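Local coordinates for MMACHC-like protein (Caenorhabditis elegans, PDB 5UJC) that probably catalyses the reductive removal of the upper axial ligand from cobalamins, using a flavin with NADPH for cyanocobalamin or glutathione for methylcobalamin, at residues M134-Q148 / G173-R187. Numbering follows the deposited sequence.
Sequences MQTCGHVAGAAFYYQ and GLSLHPIYGGHFAFR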
ATOM      1  N   MET A 134       4.520  -2.016   6.361  1.00  8.50           N
ATOM      2  CA  MET A 134       4.504  -1.111   5.212  1.00  8.65           C
ATOM      3  C   MET A 134       4.533   0.364   5.555  1.00  8.07           C
ATOM      4  O   MET A 134       5.155   1.162   4.848  1.00  9.13           O
ATOM      5  CB  MET A 134       3.276  -1.396   4.356  1.00  9.27           C
ATOM      6  CG  MET A 134       3.328  -2.689   3.652  1.00  9.36           C
ATOM      7  SD  MET A 134       4.675  -2.752   2.477  1.00 11.25           S
ATOM      8  CE  MET A 134       4.351  -4.305   1.685  1.00 11.21           C
ATOM      9  N   GLN A 135       3.878   0.742   6.648  1.00  7.97           N
ATOM     10  CA  GLN A 135       3.883   2.161   7.042  1.00  8.17           C
ATOM     11  C   GLN A 135       5.269   2.600   7.476  1.00  7.97           C
ATOM     12  O   GLN A 135       5.696   3.723   7.199  1.00  9.09           O
ATOM     13  CB  GLN A 135       2.844   2.436   8.130  1.00  9.45           C
ATOM     14  CG  GLN A 135       1.430   2.146   7.647  1.00  9.09           C
ATOM     15  CD  GLN A 135       0.490   1.860   8.775  1.00  9.17           C
ATOM     16  OE1 GLN A 135       0.744   0.976   9.603  1.00 10.05           O
ATOM     17  NE2 GLN A 135      -0.606   2.616   8.842  1.00  9.24           N
ATOM     18  N   THR A 136       6.008   1.692   8.101  1.00  8.37           N
ATOM     19  CA  THR A 136       7.402   1.981   8.449  1.00  9.54           C
ATOM     20  C   THR A 136       8.256   2.111   7.174  1.00  9.47           C
ATOM     21  O   THR A 136       9.027   3.061   7.043  1.00  9.81           O
ATOM     22  CB  THR A 136       7.964   0.918   9.396  1.00  9.72           C
ATOM     23  OG1 THR A 136       7.273   0.995  10.655  1.00 10.53           O
ATOM     24  CG2 THR A 136       9.440   1.120   9.646  1.00 10.59           C
ATOM     25  N   CYS A 137       8.070   1.191   6.212  1.00  9.33           N
ATOM     26  CA  CYS A 137       8.763   1.330   4.930  1.00 10.09           C
ATOM     27  C   CYS A 137       8.454   2.683   4.284  1.00  9.54           C
ATOM     28  O   CYS A 137       9.327   3.336   3.761  1.00 10.82           O
ATOM     29  CB  CYS A 137       8.378   0.220   3.938  1.00 10.94           C
ATOM     30  SG  CYS A 137       8.899  -1.421   4.410  1.00 11.61           S
ATOM     31  N   GLY A 138       7.184   3.061   4.278  1.00  8.25           N
ATOM     32  CA  GLY A 138       6.784   4.300   3.639  1.00  8.74           C
ATOM     33  C   GLY A 138       7.431   5.514   4.248  1.00  8.43           C
ATOM     34  O   GLY A 138       7.782   6.492   3.534  1.00 10.07           O
ATOM     35  N   HIS A 139       7.600   5.483   5.562  1.00  8.87           N
ATOM     36  CA  HIS A 139       8.207   6.614   6.256  1.00  9.05           C
ATOM     37  C   HIS A 139       9.728   6.683   5.977  1.00  9.82           C
ATOM     38  O   HIS A 139      10.257   7.739   5.586  1.00 10.78           O
ATOM     39  CB  HIS A 139       7.933   6.499   7.750  1.00  9.41           C
ATOM     40  CG  HIS A 139       8.224   7.749   8.522  1.00 10.72           C
ATOM     41  ND1 HIS A 139       7.267   8.700   8.771  1.00 10.08           N
ATOM     42  CD2 HIS A 139       9.365   8.203   9.084  1.00 12.33           C
ATOM     43  CE1 HIS A 139       7.798   9.684   9.473  1.00 11.26           C
ATOM     44  NE2 HIS A 139       9.075   9.406   9.674  1.00 13.93           N
ATOM     45  N   VAL A 140      10.424   5.548   6.118  1.00  9.94           N
ATOM     46  CA  VAL A 140      11.847   5.565   5.916  1.00 11.35           C
ATOM     47  C   VAL A 140      12.227   5.791   4.451  1.00 11.50           C
ATOM     48  O   VAL A 140      13.302   6.336   4.164  1.00 13.04           O
ATOM     49  CB  VAL A 140      12.565   4.328   6.494  1.00 12.68           C
ATOM     50  CG1 VAL A 140      12.254   4.164   7.990  1.00 13.72           C
ATOM     51  CG2 VAL A 140      12.272   3.065   5.711  1.00 14.21           C
ATOM     52  N   ALA A 141      11.319   5.444   3.533  1.00 10.70           N
ATOM     53  CA  ALA A 141      11.553   5.696   2.090  1.00 10.76           C
ATOM     54  C   ALA A 141      11.153   7.109   1.670  1.00 12.33           C
ATOM     55  O   ALA A 141      11.376   7.501   0.532  1.00 12.81           O
ATOM     56  CB  ALA A 141      10.821   4.693   1.253  1.00 10.73           C
ATOM     57  N   GLY A 142      10.508   7.845   2.575  1.00 11.03           N
ATOM     58  CA  GLY A 142      10.047   9.213   2.285  1.00 12.11           C
ATOM     59  C   GLY A 142       8.748   9.286   1.507  1.00 11.59           C
ATOM     60  O   GLY A 142       8.375  10.357   1.040  1.00 13.39           O
ATOM     61  N   ALA A 143       8.085   8.152   1.318  1.00 10.44           N
ATOM     62  CA  ALA A 143       6.859   8.101   0.502  1.00 10.38           C
ATOM     63  C   ALA A 143       5.649   8.710   1.166  1.00 10.01           C
ATOM     64  O   ALA A 143       4.825   9.341   0.505  1.00 10.83           O
ATOM     65  CB  ALA A 143       6.548   6.670   0.092  1.00 11.23           C
ATOM     66  N   ALA A 144       5.534   8.520   2.481  1.00  9.51           N
ATOM     67  CA  ALA A 144       4.361   8.966   3.224  1.00  9.41           C
ATOM     68  C   ALA A 144       4.752   9.062   4.674  1.00  8.82           C
ATOM     69  O   ALA A 144       5.452   8.197   5.180  1.00 10.08           O
ATOM     70  CB  ALA A 144       3.216   7.979   3.033  1.00  9.29           C
ATOM     71  N   PHE A 145       4.283  10.115   5.344  1.00  8.79           N
ATOM     72  CA  PHE A 145       4.589  10.345   6.759  1.00  9.26           C
ATOM     73  C   PHE A 145       3.683   9.446   7.600  1.00  8.48           C
ATOM     74  O   PHE A 145       2.460   9.428   7.429  1.00  9.30           O
ATOM     75  CB  PHE A 145       4.367  11.798   7.106  1.00 10.22           C
ATOM     76  CG  PHE A 145       5.037  12.218   8.378  1.00 11.71           C
ATOM     77  CD1 PHE A 145       4.521  11.843   9.612  1.00 11.00           C
ATOM     78  CD2 PHE A 145       6.182  12.974   8.346  1.00 12.48           C
ATOM     79  CE1 PHE A 145       5.158  12.217  10.780  1.00 12.23           C
ATOM     80  CE2 PHE A 145       6.833  13.334   9.505  1.00 13.12           C
ATOM     81  CZ  PHE A 145       6.310  12.956  10.729  1.00 13.62           C
ATOM     82  N   TYR A 146       4.294   8.682   8.480  1.00  9.45           N
ATOM     83  CA  TYR A 146       3.586   7.727   9.311  1.00  8.94           C
ATOM     84  C   TYR A 146       3.289   8.360  10.687  1.00  9.31           C
ATOM     85  O   TYR A 146       4.215   8.589  11.492  1.00 10.30           O
ATOM     86  CB  TYR A 146       4.434   6.451   9.466  1.00  9.12           C
ATOM     87  CG  TYR A 146       3.836   5.338  10.309  1.00  8.90           C
ATOM     88  CD1 TYR A 146       2.449   5.162  10.427  1.00  8.98           C
ATOM     89  CD2 TYR A 146       4.662   4.400  10.897  1.00  9.48           C
ATOM     90  CE1 TYR A 146       1.922   4.100  11.141  1.00  9.82           C
ATOM     91  CE2 TYR A 146       4.146   3.345  11.635  1.00  9.29           C
ATOM     92  CZ  TYR A 146       2.764   3.203  11.759  1.00  9.43           C
ATOM     93  OH  TYR A 146       2.211   2.144  12.479  1.00 10.94           O
ATOM     94  N   TYR A 147       1.998   8.574  10.954  1.00  9.32           N
ATOM     95  CA  TYR A 147       1.525   9.142  12.199  1.00  9.50           C
ATOM     96  C   TYR A 147       1.191   8.019  13.175  1.00  9.28           C
ATOM     97  O   TYR A 147       0.209   7.262  12.977  1.00 11.04           O
ATOM     98  CB  TYR A 147       0.309  10.051  11.940  1.00 10.96           C
ATOM     99  CG  TYR A 147       0.685  11.260  11.166  1.00 10.21           C
ATOM    100  CD1 TYR A 147       1.263  12.346  11.785  1.00 10.76           C
ATOM    101  CD2 TYR A 147       0.522  11.308   9.788  1.00  9.96           C
ATOM    102  CE1 TYR A 147       1.727  13.410  11.064  1.00 11.35           C
ATOM    103  CE2 TYR A 147       0.959  12.399   9.047  1.00 10.47           C
ATOM    104  CZ  TYR A 147       1.594  13.430   9.686  1.00 10.52           C
ATOM    105  OH  TYR A 147       2.071  14.507   8.963  1.00 13.56           O
ATOM    106  N   GLN A 148       2.014   7.899  14.226  1.00 11.12           N
ATOM    107  CA  GLN A 148       1.916   6.782  15.139  1.00 11.50           C
ATOM    108  C   GLN A 148       1.312   7.251  16.465  1.00 11.94           C
ATOM    109  O   GLN A 148       1.757   8.249  17.007  1.00 12.40           O
ATOM    110  CB  GLN A 148       3.308   6.220  15.399  1.00 11.97           C
ATOM    111  CG  GLN A 148       4.010   5.753  14.135  1.00 12.80           C
ATOM    112  CD  GLN A 148       5.204   4.874  14.428  1.00 13.24           C
ATOM    113  OE1 GLN A 148       5.083   3.835  15.078  1.00 14.70           O
ATOM    114  NE2 GLN A 148       6.354   5.278  13.953  1.00 13.01           N
ATOM    115  N   GLY A 173      -1.687   3.296  13.747  1.00 10.81           N
ATOM    116  CA  GLY A 173      -1.309   4.535  13.077  1.00 10.73           C
ATOM    117  C   GLY A 173      -1.761   4.607  11.634  1.00  9.68           C
ATOM    118  O   GLY A 173      -2.299   3.630  11.069  1.00 10.19           O
ATOM    119  N   LEU A 174      -1.451   5.747  11.027  1.00  9.14           N
ATOM    120  CA  LEU A 174      -1.933   6.119   9.704  1.00  9.39           C
ATOM    121  C   LEU A 174      -0.850   6.862   8.973  1.00  8.86           C
ATOM    122  O   LEU A 174      -0.259   7.809   9.509  1.00  9.26           O
ATOM    123  CB  LEU A 174      -3.158   7.024   9.809  1.00 10.04           C
ATOM    124  CG  LEU A 174      -3.722   7.587   8.495  1.00 11.00           C
ATOM    125  CD1 LEU A 174      -4.309   6.469   7.633  1.00 10.68           C
ATOM    126  CD2 LEU A 174      -4.778   8.637   8.799  1.00 12.27           C
ATOM    127  N   SER A 175      -0.605   6.458   7.722  1.00  8.05           N
ATOM    128  CA  SER A 175       0.315   7.191   6.835  1.00  7.92           C
ATOM    129  C   SER A 175      -0.460   8.088   5.907  1.00  7.74           C
ATOM    130  O   SER A 175      -1.528   7.711   5.400  1.00  9.03           O
ATOM    131  CB  SER A 175       1.149   6.222   5.998  1.00  8.34           C
ATOM    132  OG  SER A 175       1.940   5.407   6.823  1.00  9.78           O
ATOM    133  N   LEU A 176       0.105   9.270   5.628  1.00  8.13           N
ATOM    134  CA  LEU A 176      -0.492  10.200   4.685  1.00  8.66           C
ATOM    135  C   LEU A 176       0.505  10.607   3.623  1.00  8.93           C
ATOM    136  O   LEU A 176       1.634  11.022   3.910  1.00 10.28           O
ATOM    137  CB  LEU A 176      -1.059  11.446   5.411  1.00  9.24           C
ATOM    138  CG  LEU A 176      -2.255  11.176   6.344  1.00  9.94           C
ATOM    139  CD1 LEU A 176      -2.566  12.391   7.192  1.00 12.26           C
ATOM    140  CD2 LEU A 176      -3.491  10.727   5.564  1.00 10.43           C
ATOM    141  N   HIS A 177       0.068  10.446   2.385  1.00  9.17           N
ATOM    142  CA  HIS A 177       0.863  10.682   1.196  1.00  8.99           C
ATOM    143  C   HIS A 177       0.763  12.166   0.792  1.00  9.46           C
ATOM    144  O   HIS A 177      -0.292  12.774   0.931  1.00  9.63           O
ATOM    145  CB  HIS A 177       0.306   9.772   0.102  1.00  9.00           C
ATOM    146  CG  HIS A 177       1.126   9.712  -1.148  1.00 10.17           C
ATOM    147  ND1 HIS A 177       1.169  10.729  -2.071  1.00 10.05           N
ATOM    148  CD2 HIS A 177       1.903   8.723  -1.643  1.00 10.60           C
ATOM    149  CE1 HIS A 177       1.967  10.382  -3.069  1.00 10.51           C
ATOM    150  NE2 HIS A 177       2.418   9.164  -2.832  1.00 10.29           N
ATOM    151  N   PRO A 178       1.855  12.740   0.278  1.00 10.22           N
ATOM    152  CA  PRO A 178       1.848  14.180  -0.026  1.00 11.56           C
ATOM    153  C   PRO A 178       0.920  14.610  -1.179  1.00 12.28           C
ATOM    154  O   PRO A 178       0.579  15.806  -1.301  1.00 16.27           O
ATOM    155  CB  PRO A 178       3.315  14.469  -0.366  1.00 13.67           C
ATOM    156  CG  PRO A 178       3.893  13.176  -0.757  1.00 13.87           C
ATOM    157  CD  PRO A 178       3.185  12.149   0.066  1.00 11.35           C
ATOM    158  N   ILE A 179       0.588  13.674  -2.063  1.00 10.90           N
ATOM    159  CA  ILE A 179      -0.369  13.931  -3.150  1.00 10.94           C
ATOM    160  C   ILE A 179      -1.755  13.395  -2.778  1.00 10.12           C
ATOM    161  O   ILE A 179      -2.762  14.073  -2.978  1.00 12.35           O
ATOM    162  CB  ILE A 179       0.073  13.270  -4.492  1.00 12.63           C
ATOM    163  CG1 ILE A 179       1.489  13.687  -4.893  1.00 13.37           C
ATOM    164  CG2 ILE A 179      -0.915  13.607  -5.579  1.00 13.17           C
ATOM    165  CD1 ILE A 179       1.983  13.036  -6.177  1.00 19.24           C
ATOM    166  N   TYR A 180      -1.803  12.165  -2.244  1.00  8.85           N
ATOM    167  CA  TYR A 180      -3.045  11.416  -2.145  1.00  9.26           C
ATOM    168  C   TYR A 180      -3.691  11.396  -0.757  1.00  8.39           C
ATOM    169  O   TYR A 180      -4.802  10.906  -0.626  1.00  9.00           O
ATOM    170  CB  TYR A 180      -2.843   9.984  -2.627  1.00  9.54           C
ATOM    171  CG  TYR A 180      -2.291   9.924  -4.028  1.00  9.36           C
ATOM    172  CD1 TYR A 180      -3.023  10.371  -5.101  1.00  9.75           C
ATOM    173  CD2 TYR A 180      -1.001   9.481  -4.264  1.00 10.49           C
ATOM    174  CE1 TYR A 180      -2.500  10.379  -6.389  1.00 10.98           C
ATOM    175  CE2 TYR A 180      -0.448   9.523  -5.532  1.00 11.46           C
ATOM    176  CZ  TYR A 180      -1.209   9.968  -6.602  1.00 11.49           C
ATOM    177  OH  TYR A 180      -0.686   9.992  -7.887  1.00 14.94           O
ATOM    178  N   GLY A 181      -3.032  11.948   0.276  1.00  9.07           N
ATOM    179  CA  GLY A 181      -3.570  11.836   1.640  1.00  8.73           C
ATOM    180  C   GLY A 181      -3.650  10.366   2.001  1.00  8.14           C
ATOM    181  O   GLY A 181      -2.645   9.670   1.980  1.00  9.46           O
ATOM    182  N   GLY A 182      -4.860   9.896   2.304  1.00  7.86           N
ATOM    183  CA  GLY A 182      -5.106   8.485   2.543  1.00  7.95           C
ATOM    184  C   GLY A 182      -5.730   7.733   1.363  1.00  7.67           C
ATOM    185  O   GLY A 182      -6.143   6.576   1.523  1.00  8.57           O
ATOM    186  N   HIS A 183      -5.750   8.354   0.184  1.00  7.66           N
ATOM    187  CA  HIS A 183      -6.312   7.754  -1.019  1.00  7.94           C
ATOM    188  C   HIS A 183      -5.214   6.976  -1.767  1.00  8.02           C
ATOM    189  O   HIS A 183      -4.879   7.255  -2.926  1.00  8.28           O
ATOM    190  CB  HIS A 183      -6.888   8.838  -1.892  1.00  8.55           C
ATOM    191  CG  HIS A 183      -8.024   9.567  -1.268  1.00  8.91           C
ATOM    192  ND1 HIS A 183      -9.331   9.118  -1.355  1.00  8.81           N
ATOM    193  CD2 HIS A 183      -8.069  10.738  -0.590  1.00 10.27           C
ATOM    194  CE1 HIS A 183     -10.110   9.969  -0.727  1.00  9.87           C
ATOM    195  NE2 HIS A 183      -9.371  10.961  -0.260  1.00 10.60           N
ATOM    196  N   PHE A 184      -4.635   6.020  -1.062  1.00  7.05           N
ATOM    197  CA  PHE A 184      -3.576   5.193  -1.613  1.00  7.04           C
ATOM    198  C   PHE A 184      -3.448   3.960  -0.710  1.00  6.80           C
ATOM    199  O   PHE A 184      -4.047   3.922   0.375  1.00  8.34           O
ATOM    200  CB  PHE A 184      -2.222   5.965  -1.645  1.00  8.41           C
ATOM    201  CG  PHE A 184      -1.487   5.968  -0.322  1.00  8.19           C
ATOM    202  CD1 PHE A 184      -1.861   6.823   0.714  1.00  8.12           C
ATOM    203  CD2 PHE A 184      -0.428   5.113  -0.111  1.00  9.05           C
ATOM    204  CE1 PHE A 184      -1.201   6.781   1.942  1.00  8.52           C
ATOM    205  CE2 PHE A 184       0.228   5.059   1.122  1.00  9.89           C
ATOM    206  CZ  PHE A 184      -0.155   5.906   2.144  1.00  8.97           C
ATOM    207  N   ALA A 185      -2.649   2.977  -1.138  1.00  6.99           N
ATOM    208  CA  ALA A 185      -2.315   1.855  -0.286  1.00  7.59           C
ATOM    209  C   ALA A 185      -0.921   1.376  -0.556  1.00  7.47           C
ATOM    210  O   ALA A 185      -0.433   1.465  -1.677  1.00  9.07           O
ATOM    211  CB  ALA A 185      -3.303   0.719  -0.502  1.00  8.62           C
ATOM    212  N   PHE A 186      -0.288   0.813   0.469  1.00  7.31           N
ATOM    213  CA  PHE A 186       0.968   0.102   0.258  1.00  6.80           C
ATOM    214  C   PHE A 186       0.655  -1.278  -0.321  1.00  7.08           C
ATOM    215  O   PHE A 186      -0.343  -1.870   0.020  1.00 10.04           O
ATOM    216  CB  PHE A 186       1.728  -0.021   1.562  1.00  7.20           C
ATOM    217  CG  PHE A 186       2.076   1.299   2.173  1.00  8.22           C
ATOM    218  CD1 PHE A 186       3.065   2.100   1.598  1.00  9.58           C
ATOM    219  CD2 PHE A 186       1.387   1.787   3.282  1.00  9.32           C
ATOM    220  CE1 PHE A 186       3.398   3.323   2.177  1.00 10.44           C
ATOM    221  CE2 PHE A 186       1.743   2.998   3.865  1.00  8.83           C
ATOM    222  CZ  PHE A 186       2.720   3.757   3.318  1.00  8.95           C
ATOM    223  N   ARG A 187       1.480  -1.756  -1.234  1.00  7.33           N
ATOM    224  CA  ARG A 187       1.195  -3.041  -1.889  1.00  7.25           C
ATOM    225  C   ARG A 187       2.298  -4.073  -1.689  1.00  7.45           C
ATOM    226  O   ARG A 187       2.015  -5.197  -1.256  1.00  9.41           O
ATOM    227  CB  ARG A 187       0.877  -2.850  -3.393  1.00  8.20           C
ATOM    228  CG  ARG A 187      -0.406  -2.049  -3.622  1.00  8.52           C
ATOM    229  CD  ARG A 187      -1.633  -2.769  -3.086  1.00  8.56           C
ATOM    230  NE  ARG A 187      -2.865  -2.009  -3.273  1.00  8.15           N
ATOM    231  CZ  ARG A 187      -4.014  -2.333  -2.709  1.00  9.19           C
ATOM    232  NH1 ARG A 187      -4.140  -3.498  -2.056  1.00 10.37           N
ATOM    233  NH2 ARG A 187      -5.059  -1.516  -2.812  1.00  9.97           N
TER
HETATM  234  O   HOH W   1       4.379   5.659   5.727  1.00  9.78           O
HETATM  235  O   HOH W   2       0.192   1.352  14.532  1.00 20.11           O
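S175 OG donates to a water at 2.7 Å, and that same water donates in turn to Q135 O and A144 O, joining strand 174-176 to the first turn of helix 134-140 and to A144, just before strand 145-147. A serine suits this place, for its small side chain also fits against Q135 CB and CG. With CG beside its backbone N (chi1 -62°) and the chain extended beyond, Q135 reaches along to G173, where NE2 donates to the carbonyl O at 3.0 Å from above the carbonyl plane; NE2 is also bonded elsewhere, the amide's strongest polar partner being the cobalamin. Q135 CB lies over the centre of one face of the Y146 ring, Q148 CG over the other, a sandwich that probably fixes the ring's rotation and steadies the OH that hydrogen-bonds the cobalamin. Glycine suits position 173 because a CB there would come too close to Y146 CE1 and Y147 O.

Strands 145-147 and 174-176 form a two-stranded antiparallel sheet in which Y147 N donates to L174 O at 2.8 Å; S175 N turns to the cobalamin, so this small sheet lines the cobalamin pocket.

Beneath helix 134-140, the F186 ring carries M134 O over its centre on one face and F184 CE2 over the opposite face, offset toward the rim. G138 lets the helix come close, its CA 3.8 Å from F186 CE1. A serine at F186 would probably open a gap under M134 and G138 and leave F184 CE2 without the ring face it packs on.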